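Local coordinates for Kit ligand (Mus musculus, PDB 2O27), which acts as a dimeric four-helix-bundle cytokine that binds and pairs the receptor tyrosine kinase KIT, switching on signalling for cell survival and proliferation, at residues 26-31 and 44-49; 14-19 and 68-73. One frame throughout, in Å; residues are numbered along the deposited sequence.

Contact 1: residues 26-31 and 44-49; sequences ITLNYV and RDMVIQ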
ATOM      1  N   ILE A  26       1.987   0.712   8.737  1.00 32.20           N
ATOM      2  CA  ILE A  26       0.760   1.270   9.264  1.00 31.48           C
ATOM      3  C   ILE A  26       1.004   1.702  10.692  1.00 32.37           C
ATOM      4  O   ILE A  26       1.335   0.885  11.551  1.00 29.02           O
ATOM      5  CB  ILE A  26      -0.389   0.261   9.231  1.00 31.80           C
ATOM      6  CG1 ILE A  26      -0.688  -0.147   7.781  1.00 31.78           C
ATOM      7  CG2 ILE A  26      -1.615   0.864   9.923  1.00 29.31           C
ATOM      8  CD1 ILE A  26      -1.558  -1.349   7.677  1.00 27.32           C
ATOM      9  N   THR A  27       0.835   2.996  10.924  1.00 32.32           N
ATOM     10  CA  THR A  27       1.038   3.596  12.233  1.00 34.55           C
ATOM     11  C   THR A  27      -0.080   3.328  13.233  1.00 33.74           C
ATOM     12  O   THR A  27      -1.248   3.568  12.947  1.00 32.89           O
ATOM     13  CB  THR A  27       1.223   5.120  12.099  1.00 36.68           C
ATOM     14  OG1 THR A  27       2.403   5.377  11.330  1.00 40.93           O
ATOM     15  CG2 THR A  27       1.395   5.768  13.475  1.00 41.01           C
ATOM     16  N   LEU A  28       0.308   2.861  14.416  1.00 34.27           N
ATOM     17  CA  LEU A  28      -0.618   2.548  15.506  1.00 31.95           C
ATOM     18  C   LEU A  28      -0.007   2.938  16.867  1.00 34.33           C
ATOM     19  O   LEU A  28       1.162   2.634  17.153  1.00 33.58           O
ATOM     20  CB  LEU A  28      -0.927   1.046  15.488  1.00 28.97           C
ATOM     21  CG  LEU A  28      -1.757   0.419  16.612  1.00 30.11           C
ATOM     22  CD1 LEU A  28      -3.211   0.930  16.587  1.00 27.92           C
ATOM     23  CD2 LEU A  28      -1.717  -1.095  16.453  1.00 31.08           C
ATOM     24  N   ASN A  29      -0.774   3.651  17.682  1.00 35.57           N
ATOM     25  CA  ASN A  29      -0.317   4.024  19.017  1.00 36.38           C
ATOM     26  C   ASN A  29      -0.681   2.770  19.796  1.00 36.50           C
ATOM     27  O   ASN A  29      -1.833   2.546  20.175  1.00 38.14           O
ATOM     28  CB  ASN A  29      -1.068   5.258  19.515  1.00 35.75           C
ATOM     29  CG  ASN A  29      -0.869   6.446  18.594  1.00 35.75           C
ATOM     30  OD1 ASN A  29       0.248   6.710  18.140  1.00 38.68           O
ATOM     31  ND2 ASN A  29      -1.938   7.160  18.308  1.00 31.88           N
ATOM     32  N   TYR A  30       0.325   1.927  19.958  1.00 37.18           N
ATOM     33  CA  TYR A  30       0.206   0.633  20.591  1.00 38.72           C
ATOM     34  C   TYR A  30       0.109   0.783  22.102  1.00 41.63           C
ATOM     35  O   TYR A  30       0.889   1.523  22.708  1.00 43.22           O
ATOM     36  CB  TYR A  30       1.425  -0.203  20.188  1.00 37.98           C
ATOM     37  CG  TYR A  30       1.377  -1.661  20.597  1.00 39.21           C
ATOM     38  CD1 TYR A  30       0.640  -2.591  19.863  1.00 39.57           C
ATOM     39  CD2 TYR A  30       2.081  -2.111  21.721  1.00 38.72           C
ATOM     40  CE1 TYR A  30       0.608  -3.939  20.237  1.00 39.25           C
ATOM     41  CE2 TYR A  30       2.059  -3.447  22.099  1.00 38.48           C
ATOM     42  CZ  TYR A  30       1.321  -4.354  21.354  1.00 39.48           C
ATOM     43  OH  TYR A  30       1.311  -5.668  21.723  1.00 42.06           O
ATOM     44  N   VAL A  31      -0.865   0.099  22.698  1.00 42.97           N
ATOM     45  CA  VAL A  31      -1.073   0.134  24.144  1.00 46.43           C
ATOM     46  C   VAL A  31      -0.258  -0.997  24.779  1.00 48.71           C
ATOM     47  O   VAL A  31      -0.626  -2.164  24.695  1.00 49.47           O
ATOM     48  CB  VAL A  31      -2.581  -0.043  24.493  1.00 47.28           C
ATOM     49  CG1 VAL A  31      -2.767  -0.181  26.000  1.00 44.88           C
ATOM     50  CG2 VAL A  31      -3.388   1.153  23.956  1.00 46.57           C
ATOM     51  N   ARG A  44     -10.354  -1.305  25.755  1.00 37.64           N
ATOM     52  CA  ARG A  44     -10.976  -0.036  25.440  1.00 36.97           C
ATOM     53  C   ARG A  44     -10.028   0.919  24.720  1.00 36.93           C
ATOM     54  O   ARG A  44     -10.381   1.510  23.684  1.00 34.85           O
ATOM     55  CB  ARG A  44     -11.519   0.612  26.714  1.00 36.08           C
ATOM     56  CG  ARG A  44     -12.264   1.913  26.495  1.00 36.13           C
ATOM     57  CD  ARG A  44     -11.395   3.077  26.913  1.00 38.71           C
ATOM     58  NE  ARG A  44     -12.025   4.390  26.790  1.00 37.86           N
ATOM     59  CZ  ARG A  44     -11.370   5.523  27.027  1.00 40.45           C
ATOM     60  NH1 ARG A  44     -10.098   5.468  27.395  1.00 40.65           N
ATOM     61  NH2 ARG A  44     -11.960   6.701  26.872  1.00 38.12           N
ATOM     62  N   ASP A  45      -8.835   1.082  25.276  1.00 36.56           N
ATOM     63  CA  ASP A  45      -7.861   1.960  24.673  1.00 38.53           C
ATOM     64  C   ASP A  45      -7.437   1.431  23.307  1.00 38.37           C
ATOM     65  O   ASP A  45      -7.350   2.193  22.359  1.00 36.58           O
ATOM     66  CB  ASP A  45      -6.631   2.105  25.565  1.00 40.09           C
ATOM     67  CG  ASP A  45      -6.908   2.930  26.803  1.00 42.85           C
ATOM     68  OD1 ASP A  45      -7.649   3.915  26.702  1.00 43.87           O
ATOM     69  OD2 ASP A  45      -6.376   2.613  27.878  1.00 46.25           O
ATOM     70  N   MET A  46      -7.194   0.127  23.209  1.00 36.65           N
ATOM     71  CA  MET A  46      -6.758  -0.452  21.943  1.00 38.31           C
ATOM     72  C   MET A  46      -7.792  -0.328  20.829  1.00 37.21           C
ATOM     73  O   MET A  46      -7.445  -0.119  19.663  1.00 35.88           O
ATOM     74  CB  MET A  46      -6.384  -1.923  22.115  1.00 40.23           C
ATOM     75  CG  MET A  46      -4.876  -2.150  22.316  1.00 44.02           C
ATOM     76  SD  MET A  46      -3.852  -1.547  20.922  1.00 45.73           S
ATOM     77  CE  MET A  46      -4.606  -2.400  19.590  1.00 38.70           C
ATOM     78  N   VAL A  47      -9.059  -0.480  21.200  1.00 34.77           N
ATOM     79  CA  VAL A  47     -10.130  -0.378  20.232  1.00 34.60           C
ATOM     80  C   VAL A  47     -10.170   1.083  19.754  1.00 33.32           C
ATOM     81  O   VAL A  47     -10.398   1.355  18.579  1.00 33.25           O
ATOM     82  CB  VAL A  47     -11.469  -0.841  20.869  1.00 36.21           C
ATOM     83  CG1 VAL A  47     -12.123   0.280  21.647  1.00 36.64           C
ATOM     84  CG2 VAL A  47     -12.357  -1.417  19.814  1.00 38.29           C
ATOM     85  N   ILE A  48      -9.911   2.018  20.656  1.00 31.90           N
ATOM     86  CA  ILE A  48      -9.910   3.425  20.277  1.00 30.18           C
ATOM     87  C   ILE A  48      -8.735   3.681  19.319  1.00 31.66           C
ATOM     88  O   ILE A  48      -8.898   4.367  18.305  1.00 31.20           O
ATOM     89  CB  ILE A  48      -9.825   4.345  21.535  1.00 29.37           C
ATOM     90  CG1 ILE A  48     -11.195   4.406  22.224  1.00 30.90           C
ATOM     91  CG2 ILE A  48      -9.376   5.740  21.158  1.00 28.36           C
ATOM     92  CD1 ILE A  48     -11.192   5.200  23.578  1.00 28.02           C
ATOM     93  N   GLN A  49      -7.568   3.105  19.623  1.00 29.77           N
ATOM     94  CA  GLN A  49      -6.372   3.269  18.785  1.00 31.15           C
ATOM     95  C   GLN A  49      -6.543   2.635  17.392  1.00 29.69           C
ATOM     96  O   GLN A  49      -6.085   3.171  16.396  1.00 28.20           O
ATOM     97  CB  GLN A  49      -5.145   2.658  19.479  1.00 32.33           C
ATOM     98  CG  GLN A  49      -4.680   3.384  20.731  1.00 36.24           C
ATOM     99  CD  GLN A  49      -4.609   4.905  20.554  1.00 39.99           C
ATOM    100  OE1 GLN A  49      -4.157   5.409  19.526  1.00 38.39           O
ATOM    101  NE2 GLN A  49      -5.057   5.636  21.565  1.00 44.51           N
TER
HETATM  102  O   HOH W   1      -3.318   4.241  16.852  1.00 40.36           O
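N29 and Q49 meet amide to amide, their side chains crossing at about a right angle and their amide planes turned 61° apart. N29 ND2 gives an N-H to Q49 OE1 at 3.1 Å; the acceptor lies in the amide plane of N29, whereas the donor is tilted 30° from the carbonyl plane of Q49. The bend in Q49 at chi2 (-46°) turns the amide alongside the N29 side chain, bringing OE1 near N29 CB and ND2 while CG stays against N29 O. A water ties the same two residues together: it accepts from N29 N at 2.7 Å and donates to both O and OE1 of Q49, so OE1 is gripped twice. The other end of the N29 amide, OD1, bonds to T105 in the neighbouring strand 104-108. Here strand 26-30, of the two-stranded antiparallel sheet in this four-helix-bundle cytokine, packs against helix 43-58, strand and helix running nearly antiparallel with axes 8.5 Å apart. Two residues further along the strand, V31 and M46 slide past each other in opposite directions, V31 CB 3.8 Å from M46 CG, while V31 CG2 rests on D45 CB. The bend of M46 at chi2 sets SD obliquely over the Y30 ring, 5.4 Å from its centroid, in a Met-aromatic contact. L28 brings its CD1 to 3.6 Å from Q49 O.

Contact 2: residues 14-19 and 68-73; sequences TKLVAN and LSNYSI
N19 and N70 are joined by two hydrogen bonds where the end of helix 13-18 meets the start of helix 70-91, two helices of the four-helix cytokine bundle, at the dimer interface. N70 uses both ends of its amide: ND2 donates to the backbone N19 O at 3.1 Å, nearly straight at 165°, and OD1 accepts from N19 ND2 at 3.3 Å. The two amide planes stand almost perpendicular, 87° apart. Each N-H points along its own amide plane, yet both donors approach from above the plane of the carbonyl that receives them. N19 OD1 turns to the second subunit, where it accepts from the backbone N of N70, so this asparagine joins both chains.

L16 lays CD2 on one face of the N70 amide, over CG and OD1, and its CG packs on I73 CG2 at 4.0 Å as the two side chains slide past each other in opposite directions. L16 also touches F114 of helix 110-124, so this leucine packs on two other helices. K15, bent at chi2 (-94°), runs obliquely over L68: its CD meets I73 CD1, and its CE sits 3.8 Å from L68 O. A second bend, at chi4, brings K15 NZ to 3.8 Å from L68 CB, and NZ makes a weak hydrogen bond to E66 O of the second subunit.

Further out, the helix start is fixed by S69 at the N-cap, whose OG accepts from S72 N and itself bonds to I64 O. S72 OG returns a bond of 2.6 Å to S69 O, an oxygen that also accepts from I73 N.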
ATOM      1  N   THR A  14      -7.840 -11.136   5.036  1.00 40.91           N
ATOM      2  CA  THR A  14      -6.840 -11.880   4.282  1.00 40.91           C
ATOM      3  C   THR A  14      -6.642 -11.288   2.896  1.00 40.54           C
ATOM      4  O   THR A  14      -5.509 -11.088   2.453  1.00 40.56           O
ATOM      5  CB  THR A  14      -7.231 -13.389   4.164  1.00 41.52           C
ATOM      6  OG1 THR A  14      -7.246 -13.973   5.473  1.00 39.45           O
ATOM      7  CG2 THR A  14      -6.223 -14.157   3.310  1.00 42.02           C
ATOM      8  N   LYS A  15      -7.749 -11.007   2.221  1.00 40.29           N
ATOM      9  CA  LYS A  15      -7.702 -10.422   0.893  1.00 40.15           C
ATOM     10  C   LYS A  15      -7.073  -9.023   0.994  1.00 38.32           C
ATOM     11  O   LYS A  15      -6.260  -8.638   0.154  1.00 37.84           O
ATOM     12  CB  LYS A  15      -9.119 -10.348   0.310  1.00 41.34           C
ATOM     13  CG  LYS A  15      -9.194 -10.196  -1.216  1.00 47.50           C
ATOM     14  CD  LYS A  15      -9.307  -8.736  -1.662  1.00 49.31           C
ATOM     15  CE  LYS A  15      -9.365  -8.592  -3.191  1.00 52.83           C
ATOM     16  NZ  LYS A  15     -10.511  -9.310  -3.822  1.00 53.08           N
ATOM     17  N   LEU A  16      -7.433  -8.288   2.046  1.00 36.54           N
ATOM     18  CA  LEU A  16      -6.920  -6.942   2.279  1.00 34.61           C
ATOM     19  C   LEU A  16      -5.409  -6.989   2.442  1.00 33.40           C
ATOM     20  O   LEU A  16      -4.678  -6.255   1.778  1.00 32.14           O
ATOM     21  CB  LEU A  16      -7.528  -6.352   3.553  1.00 33.87           C
ATOM     22  CG  LEU A  16      -7.794  -4.854   3.678  1.00 36.07           C
ATOM     23  CD1 LEU A  16      -7.340  -4.388   5.034  1.00 33.17           C
ATOM     24  CD2 LEU A  16      -7.116  -4.067   2.585  1.00 34.32           C
ATOM     25  N   VAL A  17      -4.942  -7.860   3.335  1.00 33.96           N
ATOM     26  CA  VAL A  17      -3.513  -7.970   3.588  1.00 33.36           C
ATOM     27  C   VAL A  17      -2.801  -8.359   2.305  1.00 34.38           C
ATOM     28  O   VAL A  17      -1.690  -7.916   2.057  1.00 33.42           O
ATOM     29  CB  VAL A  17      -3.205  -9.014   4.688  1.00 31.85           C
ATOM     30  CG1 VAL A  17      -1.706  -9.268   4.777  1.00 30.05           C
ATOM     31  CG2 VAL A  17      -3.716  -8.503   6.024  1.00 32.29           C
ATOM     32  N   ALA A  18      -3.464  -9.173   1.492  1.00 35.48           N
ATOM     33  CA  ALA A  18      -2.902  -9.651   0.219  1.00 35.39           C
ATOM     34  C   ALA A  18      -2.862  -8.559  -0.847  1.00 35.11           C
ATOM     35  O   ALA A  18      -2.073  -8.638  -1.803  1.00 33.67           O
ATOM     36  CB  ALA A  18      -3.726 -10.840  -0.292  1.00 35.64           C
ATOM     37  N   ASN A  19      -3.715  -7.544  -0.665  1.00 34.11           N
ATOM     38  CA  ASN A  19      -3.816  -6.439  -1.593  1.00 33.65           C
ATOM     39  C   ASN A  19      -3.168  -5.151  -1.076  1.00 34.51           C
ATOM     40  O   ASN A  19      -3.349  -4.099  -1.671  1.00 35.80           O
ATOM     41  CB  ASN A  19      -5.280  -6.182  -1.928  1.00 32.75           C
ATOM     42  CG  ASN A  19      -5.502  -5.973  -3.403  1.00 33.28           C
ATOM     43  OD1 ASN A  19      -4.806  -6.540  -4.225  1.00 30.51           O
ATOM     44  ND2 ASN A  19      -6.483  -5.159  -3.742  1.00 33.63           N
ATOM     45  N   LEU A  68     -14.357  -5.629  -4.669  1.00 51.01           N
ATOM     46  CA  LEU A  68     -13.888  -5.756  -3.289  1.00 49.22           C
ATOM     47  C   LEU A  68     -12.602  -4.950  -3.165  1.00 46.22           C
ATOM     48  O   LEU A  68     -11.507  -5.496  -3.175  1.00 47.06           O
ATOM     49  CB  LEU A  68     -13.596  -7.223  -2.960  1.00 51.00           C
ATOM     50  CG  LEU A  68     -14.332  -7.879  -1.796  1.00 52.93           C
ATOM     51  CD1 LEU A  68     -13.808  -9.293  -1.612  1.00 55.68           C
ATOM     52  CD2 LEU A  68     -14.127  -7.076  -0.535  1.00 53.84           C
ATOM     53  N   SER A  69     -12.747  -3.641  -3.063  1.00 41.17           N
ATOM     54  CA  SER A  69     -11.612  -2.761  -2.961  1.00 37.82           C
ATOM     55  C   SER A  69     -11.112  -2.640  -1.535  1.00 37.26           C
ATOM     56  O   SER A  69     -11.813  -2.983  -0.591  1.00 38.18           O
ATOM     57  CB  SER A  69     -11.995  -1.380  -3.483  1.00 36.26           C
ATOM     58  OG  SER A  69     -12.965  -0.762  -2.662  1.00 33.31           O
ATOM     59  N   ASN A  70      -9.895  -2.143  -1.390  1.00 35.38           N
ATOM     60  CA  ASN A  70      -9.318  -1.947  -0.082  1.00 35.09           C
ATOM     61  C   ASN A  70     -10.165  -0.925   0.664  1.00 33.77           C
ATOM     62  O   ASN A  70     -10.429  -1.084   1.858  1.00 32.68           O
ATOM     63  CB  ASN A  70      -7.865  -1.460  -0.217  1.00 34.88           C
ATOM     64  CG  ASN A  70      -6.941  -2.540  -0.763  1.00 34.25           C
ATOM     65  OD1 ASN A  70      -7.368  -3.671  -0.984  1.00 35.92           O
ATOM     66  ND2 ASN A  70      -5.674  -2.195  -0.975  1.00 30.63           N
ATOM     67  N   TYR A  71     -10.617   0.110  -0.048  1.00 32.40           N
ATOM     68  CA  TYR A  71     -11.427   1.146   0.584  1.00 32.68           C
ATOM     69  C   TYR A  71     -12.647   0.530   1.266  1.00 32.12           C
ATOM     70  O   TYR A  71     -12.907   0.799   2.431  1.00 31.48           O
ATOM     71  CB  TYR A  71     -11.908   2.210  -0.439  1.00 30.78           C
ATOM     72  CG  TYR A  71     -12.697   3.343   0.186  1.00 28.65           C
ATOM     73  CD1 TYR A  71     -12.068   4.532   0.554  1.00 28.32           C
ATOM     74  CD2 TYR A  71     -14.057   3.211   0.467  1.00 29.76           C
ATOM     75  CE1 TYR A  71     -12.770   5.570   1.193  1.00 28.39           C
ATOM     76  CE2 TYR A  71     -14.770   4.248   1.110  1.00 29.66           C
ATOM     77  CZ  TYR A  71     -14.105   5.419   1.461  1.00 30.63           C
ATOM     78  OH  TYR A  71     -14.765   6.456   2.072  1.00 35.58           O
ATOM     79  N   SER A  72     -13.386  -0.301   0.535  1.00 32.18           N
ATOM     80  CA  SER A  72     -14.597  -0.933   1.073  1.00 32.83           C
ATOM     81  C   SER A  72     -14.352  -1.826   2.295  1.00 32.53           C
ATOM     82  O   SER A  72     -15.057  -1.710   3.295  1.00 31.86           O
ATOM     83  CB  SER A  72     -15.296  -1.743  -0.026  1.00 34.92           C
ATOM     84  OG  SER A  72     -14.396  -2.643  -0.656  1.00 44.21           O
ATOM     85  N   ILE A  73     -13.371  -2.723   2.203  1.00 33.39           N
ATOM     86  CA  ILE A  73     -13.047  -3.619   3.310  1.00 33.43           C
ATOM     87  C   ILE A  73     -12.640  -2.814   4.556  1.00 31.51           C
ATOM     88  O   ILE A  73     -13.136  -3.038   5.654  1.00 32.71           O
ATOM     89  CB  ILE A  73     -11.870  -4.575   2.943  1.00 34.26           C
ATOM     90  CG1 ILE A  73     -12.161  -5.332   1.643  1.00 36.16           C
ATOM     91  CG2 ILE A  73     -11.658  -5.578   4.063  1.00 34.39           C
ATOM     92  CD1 ILE A  73     -10.920  -6.083   1.089  1.00 36.29           C
TER

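From the N terminus, helix 13-18 comes first, then strand 26-30, helix 43-58 and helix 70-91. Contact 1 is the short-range closure: it brings residues 44-49 back onto residues 26-31 across a mostly irregular connection of 12 residues. Contact 2 closes a much longer loop of 48 residues, from 14-19 to 68-73, and the whole of contact 1 falls within it, so the two nest and do not cross. Their centres lie 21 Å apart and their nearest atoms about 7 Å apart, without touching. Contact 1 ties the small sheet to helix 43-58 near the chain centre; contact 2 joins two helix ends beside the second subunit.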